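Local atomic coordinates of glucose-6-phosphate 1-dehydrogenase (Mycobacterium avium, PDB entry 4LGV), a protein that probably catalyses the NADP-dependent oxidation of glucose 6-phosphate to 6-phosphogluconolactone, the first step of the pentose phosphate pathway. Residues 316-321 against 455-460; 469-472 against 476-479; 256-261 against 278-283; 349-354 against 385-390; 47-52 against 411-416. One frame throughout, in Å; residues are numbered along the deposited sequence.

Contact 5 joins the two domains, tying helix 41-56 of the nucleotide-binding domain to helix 413-424, and the loop it closes holds contacts 3 and 4. The other four contacts belong to the C-terminal domain. Contacts 1 and 4 lie on different parts of its large mixed sheet, their centres about 26 Å apart, while contact 3 pairs helices 246-264 and 273-284 and touches contact 4 through Val259 and Val350. Contact 2, the last in the chain, bridges contacts 1 and 4: Leu470 packs on Ala320 and Gln478 on Arg351 and Phe353. It sits about 36 Å, centre to centre, from contact 5. The segment following helix 466-470 thus lies against several strands of one sheet.

Contact 1: 316-321 against 455-460; sequences ETYVAL and HQYEQG
The hydroxyl of Tyr457 is held from two directions: it accepts a hydrogen bond from Thr317, OG1 to OH 2.8 Å, and is bonded as well to the backbone oxygen of Lys341. Thr317 OG1 is in turn bonded to the backbone N of Tyr300, so that the two hydroxyls form a short relay between main-chain groups. The threonine hydroxyl is tucked between its own backbone N and carbonyl carbon (chi1 60°), and its side chain meets that of Tyr457 at a slant. Next along the chain, Tyr318 CB packs 3.6 Å from Tyr457 CE1. The two rings form an edge-to-face pair in which the edge of Tyr318 is turned to the face of Tyr457, with centroids 5.7 Å apart and planes inclined at 60°.

The CB atoms of Thr317 and Tyr318 both point toward the same tyrosine, consistent with the classic beta bulge the two residues make opposite Gly298. The contact reaches over strand 295-300, which lies between strand 318-323 and the edge strand 454-457. Tyr318 also touches Pro464 and Ala467 of helix 466-470. With all three touching residues buried, the polar atoms here would be costly to leave unpaired; the relay satisfies both hydroxyls and probably fixes the rotation of the Tyr457 hydroxyl, whose proton would point to Lys341 O.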
# COMPACT_ATOMS: atom_id res chain seq x y z
N GLU A 316 -25.18 31.91 -16.57
CA GLU A 316 -24.51 31.80 -15.26
C GLU A 316 -23.16 32.47 -15.33
O GLU A 316 -22.45 32.36 -16.31
CB GLU A 316 -24.41 30.33 -14.82
CG GLU A 316 -23.27 29.46 -15.46
CD GLU A 316 -23.52 29.03 -16.90
OE1 GLU A 316 -24.56 29.42 -17.49
OE2 GLU A 316 -22.65 28.32 -17.46
N THR A 317 -22.84 33.22 -14.29
CA THR A 317 -21.50 33.73 -14.09
C THR A 317 -20.76 32.90 -13.06
O THR A 317 -19.62 33.21 -12.74
CB THR A 317 -21.52 35.19 -13.58
OG1 THR A 317 -22.21 35.23 -12.32
CG2 THR A 317 -22.20 36.10 -14.57
N TYR A 318 -21.44 31.91 -12.48
CA TYR A 318 -20.89 31.05 -11.41
C TYR A 318 -21.45 29.66 -11.56
O TYR A 318 -22.61 29.51 -11.93
CB TYR A 318 -21.29 31.56 -10.03
CG TYR A 318 -20.93 30.66 -8.85
CD1 TYR A 318 -21.69 29.52 -8.55
CD2 TYR A 318 -19.86 30.95 -8.02
CE1 TYR A 318 -21.38 28.71 -7.48
CE2 TYR A 318 -19.53 30.13 -6.94
CZ TYR A 318 -20.28 29.00 -6.68
OH TYR A 318 -20.02 28.18 -5.61
N VAL A 319 -20.61 28.64 -11.30
CA VAL A 319 -21.07 27.24 -11.24
C VAL A 319 -20.39 26.49 -10.15
O VAL A 319 -19.20 26.62 -9.97
CB VAL A 319 -20.65 26.37 -12.43
CG1 VAL A 319 -21.84 25.57 -12.96
CG2 VAL A 319 -20.02 27.19 -13.52
N ALA A 320 -21.13 25.61 -9.51
CA ALA A 320 -20.56 24.66 -8.60
C ALA A 320 -21.15 23.31 -8.96
O ALA A 320 -22.33 23.22 -9.26
CB ALA A 320 -20.88 25.01 -7.19
N LEU A 321 -20.30 22.27 -8.97
CA LEU A 321 -20.73 20.97 -9.45
C LEU A 321 -19.97 19.81 -8.79
O LEU A 321 -18.94 20.00 -8.15
CB LEU A 321 -20.59 20.89 -10.96
CG LEU A 321 -19.18 20.97 -11.54
CD1 LEU A 321 -18.43 19.61 -11.54
CD2 LEU A 321 -19.22 21.53 -12.95
N HIS A 455 -29.30 31.08 -9.26
CA HIS A 455 -29.30 31.68 -7.93
C HIS A 455 -28.51 32.99 -8.01
O HIS A 455 -27.37 33.00 -8.50
CB HIS A 455 -28.60 30.80 -6.90
CG HIS A 455 -29.35 29.57 -6.50
ND1 HIS A 455 -29.69 28.57 -7.39
CD2 HIS A 455 -29.78 29.15 -5.28
CE1 HIS A 455 -30.33 27.61 -6.75
NE2 HIS A 455 -30.40 27.93 -5.47
N GLN A 456 -29.09 34.07 -7.51
CA GLN A 456 -28.40 35.37 -7.45
C GLN A 456 -27.41 35.36 -6.29
O GLN A 456 -27.61 34.65 -5.29
CB GLN A 456 -29.39 36.54 -7.28
N TYR A 457 -26.30 36.07 -6.47
CA TYR A 457 -25.37 36.27 -5.39
C TYR A 457 -24.76 37.64 -5.51
O TYR A 457 -24.70 38.20 -6.59
CB TYR A 457 -24.28 35.18 -5.40
CG TYR A 457 -23.36 35.19 -6.60
CD1 TYR A 457 -23.73 34.57 -7.79
CD2 TYR A 457 -22.11 35.81 -6.55
CE1 TYR A 457 -22.87 34.55 -8.87
CE2 TYR A 457 -21.26 35.78 -7.63
CZ TYR A 457 -21.64 35.15 -8.78
OH TYR A 457 -20.81 35.13 -9.86
N GLU A 458 -24.34 38.18 -4.37
CA GLU A 458 -23.73 39.50 -4.29
C GLU A 458 -22.30 39.47 -4.81
O GLU A 458 -21.57 38.52 -4.54
CB GLU A 458 -23.74 40.02 -2.84
CG GLU A 458 -25.13 40.31 -2.31
CD GLU A 458 -25.73 41.52 -3.01
OE1 GLU A 458 -25.08 42.60 -2.98
OE2 GLU A 458 -26.83 41.38 -3.58
N GLN A 459 -21.91 40.53 -5.51
CA GLN A 459 -20.52 40.72 -5.90
C GLN A 459 -19.70 40.80 -4.64
O GLN A 459 -20.10 41.46 -3.67
CB GLN A 459 -20.32 41.97 -6.71
CG GLN A 459 -21.03 41.93 -8.05
CD GLN A 459 -20.69 43.10 -8.97
OE1 GLN A 459 -19.53 43.42 -9.19
NE2 GLN A 459 -21.73 43.77 -9.48
N GLY A 460 -18.58 40.08 -4.63
CA GLY A 460 -17.69 40.08 -3.48
C GLY A 460 -18.03 38.97 -2.51
O GLY A 460 -17.30 38.77 -1.56

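Contact 2: 469-472 against 476-479; sequences ALVH and AWQQ
The indole of Trp477 carries the two methyls of Val471 against its pyrrole part, closing the short turn that follows helix 466-470 in the C-terminal domain. CG1 stands 3.5 Å above the ring plane, displaced toward the rim, and makes an off-centre CH-pi contact, 4.1 Å from the centroid of the five-membered ring and 30° from its normal. CG2 reaches the same end of the ring system, 3.8 Å from Trp477 CD1, and also lies 4.2 Å from Ala476 CA. At the edge of the indole, NE1 is hydrogen-bonded to the backbone oxygen of Ala467.

Past the helix end the chain thus folds back on itself, with the tryptophan returning to bond the helix it has just left. The first side-chain torsion of Trp477 sets CG beside the backbone N, and the ring crosses the valine branch at nearly a right angle. Phe336 on strand 335-340 touches both Val471 and Trp477, and the ring of His226 also meets the indole, which seats this C-terminal loop on the large sheet. Beyond the tryptophan, Gln478 bends back: its NE2 bonds Ala476 O at 3.0 Å, with an N-H...O angle of 154°, approaching from 45° above the carbonyl plane.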
# COMPACT_ATOMS: atom_id res chain seq x y z
N ALA A 469 -24.73 23.68 0.07
CA ALA A 469 -25.54 22.46 0.24
C ALA A 469 -24.95 21.30 -0.58
O ALA A 469 -25.06 20.15 -0.20
CB ALA A 469 -26.99 22.71 -0.14
N LEU A 470 -24.33 21.62 -1.70
CA LEU A 470 -23.66 20.61 -2.52
C LEU A 470 -22.71 19.67 -1.74
O LEU A 470 -22.67 18.48 -1.99
CB LEU A 470 -22.81 21.32 -3.58
CG LEU A 470 -22.81 20.77 -4.98
CD1 LEU A 470 -24.24 20.52 -5.41
CD2 LEU A 470 -22.12 21.71 -5.93
N VAL A 471 -21.96 20.25 -0.81
CA VAL A 471 -20.97 19.53 -0.03
C VAL A 471 -21.47 19.15 1.38
O VAL A 471 -20.66 18.83 2.26
CB VAL A 471 -19.66 20.36 0.06
CG1 VAL A 471 -19.13 20.67 -1.33
CG2 VAL A 471 -19.85 21.65 0.84
N HIS A 472 -22.79 19.15 1.58
CA HIS A 472 -23.37 19.01 2.93
C HIS A 472 -22.95 17.79 3.75
O HIS A 472 -22.57 17.95 4.92
CB HIS A 472 -24.93 19.32 2.94
CG HIS A 472 -25.80 18.14 3.20
ND1 HIS A 472 -26.33 17.83 4.45
CD2 HIS A 472 -26.27 17.19 2.36
CE1 HIS A 472 -27.08 16.74 4.34
NE2 HIS A 472 -27.05 16.34 3.08
N ALA A 476 -16.53 20.83 4.08
CA ALA A 476 -16.89 22.21 3.78
C ALA A 476 -15.91 22.86 2.82
O ALA A 476 -14.72 22.55 2.82
CB ALA A 476 -16.98 23.01 5.07
N TRP A 477 -16.41 23.74 1.96
CA TRP A 477 -15.54 24.59 1.17
C TRP A 477 -14.63 25.36 2.13
O TRP A 477 -15.12 25.98 3.06
CB TRP A 477 -16.33 25.58 0.37
CG TRP A 477 -17.19 24.98 -0.74
CD1 TRP A 477 -18.54 24.89 -0.73
CD2 TRP A 477 -16.77 24.48 -2.00
NE1 TRP A 477 -18.98 24.33 -1.89
CE2 TRP A 477 -17.92 24.05 -2.68
CE3 TRP A 477 -15.54 24.30 -2.60
CZ2 TRP A 477 -17.88 23.50 -3.94
CZ3 TRP A 477 -15.51 23.75 -3.86
CH2 TRP A 477 -16.68 23.39 -4.52
N GLN A 478 -13.32 25.30 1.91
CA GLN A 478 -12.35 25.96 2.78
C GLN A 478 -11.97 27.32 2.17
O GLN A 478 -12.17 27.56 0.96
CB GLN A 478 -11.05 25.15 2.87
CG GLN A 478 -11.20 23.70 3.30
CD GLN A 478 -11.60 23.55 4.75
OE1 GLN A 478 -10.92 24.05 5.61
NE2 GLN A 478 -12.74 22.90 5.01
N GLN A 479 -11.44 28.20 3.01
CA GLN A 479 -10.86 29.46 2.52
C GLN A 479 -9.65 29.12 1.67
O GLN A 479 -8.77 28.38 2.10
CB GLN A 479 -10.43 30.44 3.63
CG GLN A 479 -11.25 31.75 3.71
CD GLN A 479 -10.92 32.85 2.66
OE1 GLN A 479 -9.80 32.95 2.11
NE2 GLN A 479 -11.92 33.70 2.40

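Contact 3: 256-261 against 278-283; sequences LLQVLA and DKKAEV
One polar bond joins the helices: Lys280 NZ donates to Gln258 OE1 at 2.8 Å, lying in the plane of the amide carbonyl with a C=O...N angle of 148°. The lysine runs nearly straight to its last bend and crosses the glutamine at about a right angle, its ammonium also bonded to Asn277 OD1. Gln258 turns at chi2 (-91°), which brings its amide oxygen round to the lysine.

Van der Waals contacts accompany it. Ala261 CB rests 4.0 Å from Lys280 CB, and 4.3 Å from Val283 CB, while Val283 CG2 reaches the backbone oxygen of Ala261 at 4.0 Å. The small alanine sits between these two residues, one turn apart on helix 278-283, where the short axes pass 9.5 Å from each other at 104°. Phe284 extends the packing onto Leu257, Gln258 and Ala261.

Ionic pairing occupies another side of the second helix. Lys279 NZ and Glu282 OE1 make a salt bridge at 3.2 Å, and the same two residues form salt bridges with Glu282 and Lys279 of the second subunit, bringing the two Glu282 carboxylates close. The buried ammonium of Lys280 is held by two neutral amide oxygens, which probably lower the cost of burying its charge.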
# COMPACT_ATOMS: atom_id res chain seq x y z
N LEU A 256 -10.67 23.93 -16.57
CA LEU A 256 -10.67 23.29 -15.27
C LEU A 256 -10.64 21.78 -15.39
O LEU A 256 -9.99 21.12 -14.59
CB LEU A 256 -11.84 23.77 -14.41
CG LEU A 256 -11.78 25.20 -13.95
CD1 LEU A 256 -12.95 25.56 -13.03
CD2 LEU A 256 -10.49 25.49 -13.21
N LEU A 257 -11.36 21.22 -16.36
CA LEU A 257 -11.27 19.77 -16.59
C LEU A 257 -9.87 19.36 -17.04
O LEU A 257 -9.38 18.30 -16.68
CB LEU A 257 -12.32 19.32 -17.59
CG LEU A 257 -13.75 19.28 -17.02
CD1 LEU A 257 -14.75 18.90 -18.10
CD2 LEU A 257 -13.82 18.27 -15.90
N GLN A 258 -9.19 20.22 -17.78
CA GLN A 258 -7.80 19.92 -18.15
C GLN A 258 -6.89 19.94 -16.91
O GLN A 258 -5.98 19.16 -16.81
CB GLN A 258 -7.29 20.92 -19.20
CG GLN A 258 -7.87 20.66 -20.60
CD GLN A 258 -7.01 19.75 -21.43
OE1 GLN A 258 -5.76 19.80 -21.37
NE2 GLN A 258 -7.64 18.91 -22.24
N VAL A 259 -7.15 20.88 -16.00
CA VAL A 259 -6.41 20.98 -14.74
C VAL A 259 -6.63 19.71 -13.89
O VAL A 259 -5.68 19.11 -13.41
CB VAL A 259 -6.81 22.20 -13.91
CG1 VAL A 259 -6.36 22.08 -12.47
CG2 VAL A 259 -6.17 23.44 -14.49
N LEU A 260 -7.89 19.29 -13.80
CA LEU A 260 -8.21 18.05 -13.11
C LEU A 260 -7.44 16.89 -13.71
O LEU A 260 -6.84 16.08 -13.00
CB LEU A 260 -9.71 17.82 -13.17
CG LEU A 260 -10.15 16.47 -12.63
CD1 LEU A 260 -9.72 16.36 -11.16
CD2 LEU A 260 -11.64 16.32 -12.72
N ALA A 261 -7.42 16.81 -15.03
CA ALA A 261 -6.74 15.70 -15.69
C ALA A 261 -5.27 15.66 -15.39
O ALA A 261 -4.69 14.59 -15.18
CB ALA A 261 -6.97 15.74 -17.19
N ASP A 278 -2.57 11.49 -24.44
CA ASP A 278 -3.08 10.16 -24.19
C ASP A 278 -3.50 10.02 -22.70
O ASP A 278 -4.54 9.47 -22.42
CB ASP A 278 -2.06 9.05 -24.49
CG ASP A 278 -1.82 8.85 -25.97
OD1 ASP A 278 -2.55 9.42 -26.80
OD2 ASP A 278 -0.83 8.18 -26.33
N LYS A 279 -2.70 10.54 -21.76
CA LYS A 279 -3.02 10.30 -20.37
C LYS A 279 -4.23 11.12 -19.92
O LYS A 279 -5.04 10.65 -19.14
CB LYS A 279 -1.83 10.62 -19.49
CG LYS A 279 -0.63 9.71 -19.73
CD LYS A 279 -0.88 8.32 -19.17
CE LYS A 279 -0.99 7.26 -20.21
NZ LYS A 279 -1.28 5.97 -19.49
N LYS A 280 -4.33 12.35 -20.43
CA LYS A 280 -5.43 13.19 -20.08
C LYS A 280 -6.74 12.55 -20.60
O LYS A 280 -7.70 12.51 -19.88
CB LYS A 280 -5.25 14.59 -20.67
CG LYS A 280 -4.12 15.45 -20.08
CD LYS A 280 -4.40 16.87 -20.56
CE LYS A 280 -3.22 17.79 -20.72
NZ LYS A 280 -3.34 18.61 -21.96
N ALA A 281 -6.73 12.09 -21.84
CA ALA A 281 -7.91 11.52 -22.43
C ALA A 281 -8.39 10.33 -21.60
O ALA A 281 -9.57 10.17 -21.38
CB ALA A 281 -7.66 11.09 -23.90
N GLU A 282 -7.47 9.48 -21.17
CA GLU A 282 -7.85 8.35 -20.32
C GLU A 282 -8.64 8.77 -19.09
O GLU A 282 -9.47 8.01 -18.63
CB GLU A 282 -6.62 7.61 -19.77
CG GLU A 282 -5.94 6.77 -20.76
CD GLU A 282 -4.78 5.99 -20.12
OE1 GLU A 282 -4.38 6.21 -18.87
OE2 GLU A 282 -4.28 5.16 -20.92
N VAL A 283 -8.27 9.90 -18.49
CA VAL A 283 -8.97 10.39 -17.32
C VAL A 283 -10.42 10.65 -17.70
O VAL A 283 -11.33 10.20 -17.04
CB VAL A 283 -8.37 11.69 -16.78
CG1 VAL A 283 -9.24 12.28 -15.67
CG2 VAL A 283 -6.98 11.44 -16.22

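Contact 4: 349-354 against 385-390; sequences EVRMFL and RLQLSA
Arg351 and Gln387 meet at the edge of the guanidinium group, where the arginine NH1 lies 2.9 Å from the Gln387 atom modelled as NE2. The amide is probably turned over, in which case this may be a hydrogen bond; its plane stands 66° from that of the guanidinium. NH1 is bonded as well to Gln373 OE1, on the strand between the two. Water 1 adds a second link: it accepts from Arg351 NH2 at 2.8 Å and from Arg385 NH1 at 3.1 Å, joining two like-charged groups.

Further back, Glu349 orients the arginine. Two residues earlier on the same strand, it is gripped side-on by two nitrogens: NE reaches Glu349 OE1 at 3.0 Å, almost straight at 173°, and NH2 reaches OE2 at the same distance, both from above the carboxylate plane. The Arg351 chain bends at chi3 (-68°) to turn its head to this partner. Glu349 OE2 also bonds the backbone N of Trp481, whose ring makes a cation-pi contact with Arg385; Asp402 pairs with that arginine's NE. The arrangement is a polar network across an antiparallel meander in the large mixed sheet, with strand 373-379 between strands 347-354 and 383-392.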
# COMPACT_ATOMS: atom_id res chain seq x y z
N GLU A 349 -7.34 27.00 -7.33
CA GLU A 349 -6.79 26.07 -6.35
C GLU A 349 -7.36 24.67 -6.55
O GLU A 349 -8.50 24.49 -6.94
CB GLU A 349 -7.20 26.59 -4.95
CG GLU A 349 -7.07 25.62 -3.80
CD GLU A 349 -7.56 26.17 -2.48
OE1 GLU A 349 -8.71 25.82 -2.06
OE2 GLU A 349 -6.80 26.91 -1.85
N VAL A 350 -6.51 23.68 -6.34
CA VAL A 350 -6.92 22.29 -6.28
C VAL A 350 -6.58 21.84 -4.86
O VAL A 350 -5.42 21.84 -4.46
CB VAL A 350 -6.18 21.43 -7.29
CG1 VAL A 350 -6.64 19.95 -7.20
CG2 VAL A 350 -6.40 21.92 -8.70
N ARG A 351 -7.60 21.48 -4.09
CA ARG A 351 -7.40 21.17 -2.68
C ARG A 351 -7.74 19.71 -2.48
O ARG A 351 -8.86 19.30 -2.72
CB ARG A 351 -8.29 22.04 -1.78
CG ARG A 351 -8.15 21.78 -0.29
CD ARG A 351 -8.90 22.81 0.50
NE ARG A 351 -8.28 24.12 0.37
CZ ARG A 351 -7.44 24.65 1.23
NH1 ARG A 351 -7.12 24.00 2.32
NH2 ARG A 351 -6.92 25.85 0.97
N MET A 352 -6.77 18.92 -2.05
CA MET A 352 -6.99 17.50 -1.88
C MET A 352 -7.00 17.15 -0.40
O MET A 352 -6.02 17.42 0.30
CB MET A 352 -5.90 16.75 -2.61
CG MET A 352 -5.83 17.12 -4.08
SD MET A 352 -4.36 16.38 -4.79
CE MET A 352 -5.21 14.93 -5.32
N PHE A 353 -8.13 16.61 0.09
CA PHE A 353 -8.30 16.23 1.47
C PHE A 353 -7.85 14.82 1.67
O PHE A 353 -8.31 13.91 0.92
CB PHE A 353 -9.77 16.30 1.87
CG PHE A 353 -10.35 17.69 1.88
CD1 PHE A 353 -10.87 18.23 0.74
CD2 PHE A 353 -10.32 18.45 3.02
CE1 PHE A 353 -11.44 19.50 0.73
CE2 PHE A 353 -10.86 19.73 3.04
CZ PHE A 353 -11.42 20.26 1.89
N LEU A 354 -7.00 14.57 2.66
CA LEU A 354 -6.65 13.16 2.99
C LEU A 354 -7.64 12.56 3.93
O LEU A 354 -8.28 13.30 4.63
CB LEU A 354 -5.30 13.05 3.62
CG LEU A 354 -4.13 13.08 2.63
CD1 LEU A 354 -3.85 14.49 2.12
CD2 LEU A 354 -2.89 12.55 3.30
N ARG A 385 0.88 23.89 -0.85
CA ARG A 385 0.82 23.91 0.60
C ARG A 385 0.45 22.54 1.12
O ARG A 385 -0.54 21.96 0.70
CB ARG A 385 -0.17 24.97 1.09
CG ARG A 385 -0.69 24.74 2.52
CD ARG A 385 -1.64 25.87 2.98
NE ARG A 385 -0.85 27.03 3.35
CZ ARG A 385 -1.34 28.18 3.80
NH1 ARG A 385 -2.64 28.38 3.92
NH2 ARG A 385 -0.49 29.17 4.09
N LEU A 386 1.24 22.02 2.03
CA LEU A 386 0.86 20.82 2.75
C LEU A 386 0.37 21.24 4.16
O LEU A 386 1.13 21.81 4.94
CB LEU A 386 2.04 19.87 2.79
CG LEU A 386 1.89 18.59 3.60
CD1 LEU A 386 0.79 17.66 3.09
CD2 LEU A 386 3.21 17.81 3.59
N GLN A 387 -0.88 20.92 4.49
CA GLN A 387 -1.45 21.22 5.82
C GLN A 387 -1.41 20.03 6.73
O GLN A 387 -1.96 18.98 6.43
CB GLN A 387 -2.89 21.65 5.72
CG GLN A 387 -3.06 22.87 4.86
CD GLN A 387 -4.47 23.43 4.89
OE1 GLN A 387 -5.30 22.96 5.68
NE2 GLN A 387 -4.76 24.40 4.02
N LEU A 388 -0.72 20.19 7.86
CA LEU A 388 -0.55 19.14 8.86
C LEU A 388 -0.91 19.71 10.23
O LEU A 388 -1.29 20.86 10.34
CB LEU A 388 0.91 18.69 8.90
CG LEU A 388 1.53 18.18 7.61
CD1 LEU A 388 2.98 17.76 7.88
CD2 LEU A 388 0.75 17.01 7.02
N SER A 389 -0.82 18.87 11.26
CA SER A 389 -1.12 19.28 12.61
C SER A 389 0.06 19.01 13.53
O SER A 389 0.78 18.05 13.31
CB SER A 389 -2.37 18.56 13.12
OG SER A 389 -2.62 18.96 14.44
N ALA A 390 0.23 19.85 14.56
CA ALA A 390 1.36 19.76 15.45
C ALA A 390 0.98 20.05 16.86
O ALA A 390 0.07 20.82 17.12
CB ALA A 390 2.42 20.74 15.03
O HOH W 1 -5.15 26.86 2.92

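Contact 5: 47-52 against 411-416; sequences TFRALY and EPVRPY
Thr47 meets Tyr416 through their hydroxyls, OG1 and OH being 2.6 Å apart in a hydrogen bond. Both oxygens have further partners, since Thr47 OG1 is bonded to Glu135 and Tyr416 OH to Tyr133. The threonine backbone takes part too: its CA lies 3.7 Å from Tyr416 CE2.

Arg49 follows, its chain stretched out from CG to NE and crossing Val413 at nearly a right angle. The valine lies over one face of the guanidinium, with CG1 3.9 Å from the arginine plane, over its centre, while CG2 touches Arg49 CD at 3.7 Å. The charge itself is met elsewhere, NE pairing with Glu90 in a salt bridge. Thus the apolar part and one flat face of the arginine serve as packing surface, and its polar edge turns to the acid.

Ala50 comes next, its methyl 3.6 Å from Tyr416 CD2 and in the plane of the ring, at its edge. Tyr416 projects from its helix with CG anti to the backbone N (chi1 -174°), which carries the ring across to Thr47 and Ala50; His193 packs against it edge-to-face, and Met46 touches both Val413 and Tyr416. Helix 41-56, the first after strand 32-36 in the parallel six-stranded sheet of a Rossmann-type nucleotide-binding domain, is here met by helix 413-424 of the C-terminal domain: a domain-domain interface.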
# COMPACT_ATOMS: atom_id res chain seq x y z
N THR A 47 -2.95 40.92 -28.82
CA THR A 47 -1.96 40.36 -29.77
C THR A 47 -0.80 41.30 -30.07
O THR A 47 0.36 40.91 -30.03
CB THR A 47 -2.60 39.90 -31.08
OG1 THR A 47 -3.76 39.12 -30.80
CG2 THR A 47 -1.63 39.11 -31.88
N PHE A 48 -1.12 42.56 -30.35
CA PHE A 48 -0.07 43.55 -30.60
C PHE A 48 0.93 43.69 -29.44
O PHE A 48 2.16 43.67 -29.65
CB PHE A 48 -0.66 44.89 -30.93
CG PHE A 48 -1.17 45.00 -32.33
CD1 PHE A 48 -0.37 44.70 -33.39
CD2 PHE A 48 -2.45 45.48 -32.57
CE1 PHE A 48 -0.84 44.81 -34.66
CE2 PHE A 48 -2.93 45.60 -33.88
CZ PHE A 48 -2.12 45.26 -34.92
N ARG A 49 0.41 43.81 -28.24
CA ARG A 49 1.27 43.82 -27.04
C ARG A 49 2.15 42.57 -26.91
O ARG A 49 3.35 42.66 -26.62
CB ARG A 49 0.39 43.95 -25.80
CG ARG A 49 1.17 44.31 -24.55
CD ARG A 49 0.39 43.99 -23.30
NE ARG A 49 1.18 44.31 -22.15
CZ ARG A 49 0.72 44.35 -20.90
NH1 ARG A 49 -0.55 44.05 -20.62
NH2 ARG A 49 1.57 44.66 -19.92
N ALA A 50 1.57 41.41 -27.15
CA ALA A 50 2.31 40.14 -27.07
C ALA A 50 3.43 40.07 -28.12
O ALA A 50 4.55 39.71 -27.77
CB ALA A 50 1.37 39.00 -27.25
N LEU A 51 3.16 40.51 -29.36
CA LEU A 51 4.18 40.57 -30.35
C LEU A 51 5.31 41.56 -29.98
O LEU A 51 6.51 41.28 -30.14
CB LEU A 51 3.58 40.96 -31.70
CG LEU A 51 2.63 39.93 -32.31
CD1 LEU A 51 1.94 40.51 -33.54
CD2 LEU A 51 3.37 38.69 -32.66
N TYR A 52 4.90 42.71 -29.48
CA TYR A 52 5.85 43.72 -29.00
C TYR A 52 6.76 43.14 -27.94
O TYR A 52 8.01 43.35 -27.97
CB TYR A 52 5.09 44.96 -28.47
CG TYR A 52 5.97 45.98 -27.82
CD1 TYR A 52 6.61 46.96 -28.59
CD2 TYR A 52 6.20 45.98 -26.44
CE1 TYR A 52 7.50 47.84 -28.00
CE2 TYR A 52 7.07 46.89 -25.84
CZ TYR A 52 7.69 47.81 -26.62
OH TYR A 52 8.53 48.71 -26.03
N GLU A 411 -0.92 37.95 -14.52
CA GLU A 411 -1.24 39.02 -15.46
C GLU A 411 -1.59 38.37 -16.82
O GLU A 411 -0.81 37.58 -17.34
CB GLU A 411 -0.12 40.07 -15.57
CG GLU A 411 -0.29 41.26 -14.61
CD GLU A 411 -1.53 42.12 -14.93
OE1 GLU A 411 -1.70 42.55 -16.10
OE2 GLU A 411 -2.34 42.38 -14.01
N PRO A 412 -2.79 38.69 -17.37
CA PRO A 412 -3.29 38.00 -18.58
C PRO A 412 -2.33 38.04 -19.78
O PRO A 412 -2.31 37.10 -20.54
CB PRO A 412 -4.62 38.72 -18.91
CG PRO A 412 -4.74 39.87 -17.96
CD PRO A 412 -3.79 39.63 -16.82
N VAL A 413 -1.51 39.08 -19.92
CA VAL A 413 -0.57 39.09 -21.07
C VAL A 413 0.41 37.89 -21.14
O VAL A 413 0.72 37.42 -22.25
CB VAL A 413 0.23 40.40 -21.18
CG1 VAL A 413 1.20 40.55 -20.01
CG2 VAL A 413 0.95 40.42 -22.52
N ARG A 414 0.88 37.41 -19.98
CA ARG A 414 1.92 36.38 -19.90
C ARG A 414 1.45 35.05 -20.46
O ARG A 414 2.12 34.47 -21.31
CB ARG A 414 2.37 36.23 -18.46
CG ARG A 414 3.21 37.40 -17.94
CD ARG A 414 3.59 37.16 -16.48
NE ARG A 414 4.22 38.33 -15.89
CZ ARG A 414 4.88 38.36 -14.72
NH1 ARG A 414 5.04 37.26 -13.96
NH2 ARG A 414 5.40 39.50 -14.33
N PRO A 415 0.27 34.63 -20.06
CA PRO A 415 -0.27 33.45 -20.69
C PRO A 415 -0.46 33.57 -22.16
O PRO A 415 -0.19 32.62 -22.91
CB PRO A 415 -1.64 33.26 -20.02
CG PRO A 415 -1.77 34.36 -19.00
CD PRO A 415 -0.44 34.97 -18.82
N TYR A 416 -0.93 34.71 -22.58
CA TYR A 416 -1.20 34.90 -23.98
C TYR A 416 0.07 34.84 -24.83
O TYR A 416 0.13 34.10 -25.81
CB TYR A 416 -1.93 36.21 -24.16
CG TYR A 416 -2.36 36.39 -25.55
CD1 TYR A 416 -3.51 35.79 -26.04
CD2 TYR A 416 -1.57 37.11 -26.41
CE1 TYR A 416 -3.88 35.90 -27.36
CE2 TYR A 416 -1.93 37.25 -27.75
CZ TYR A 416 -3.10 36.65 -28.22
OH TYR A 416 -3.46 36.84 -29.53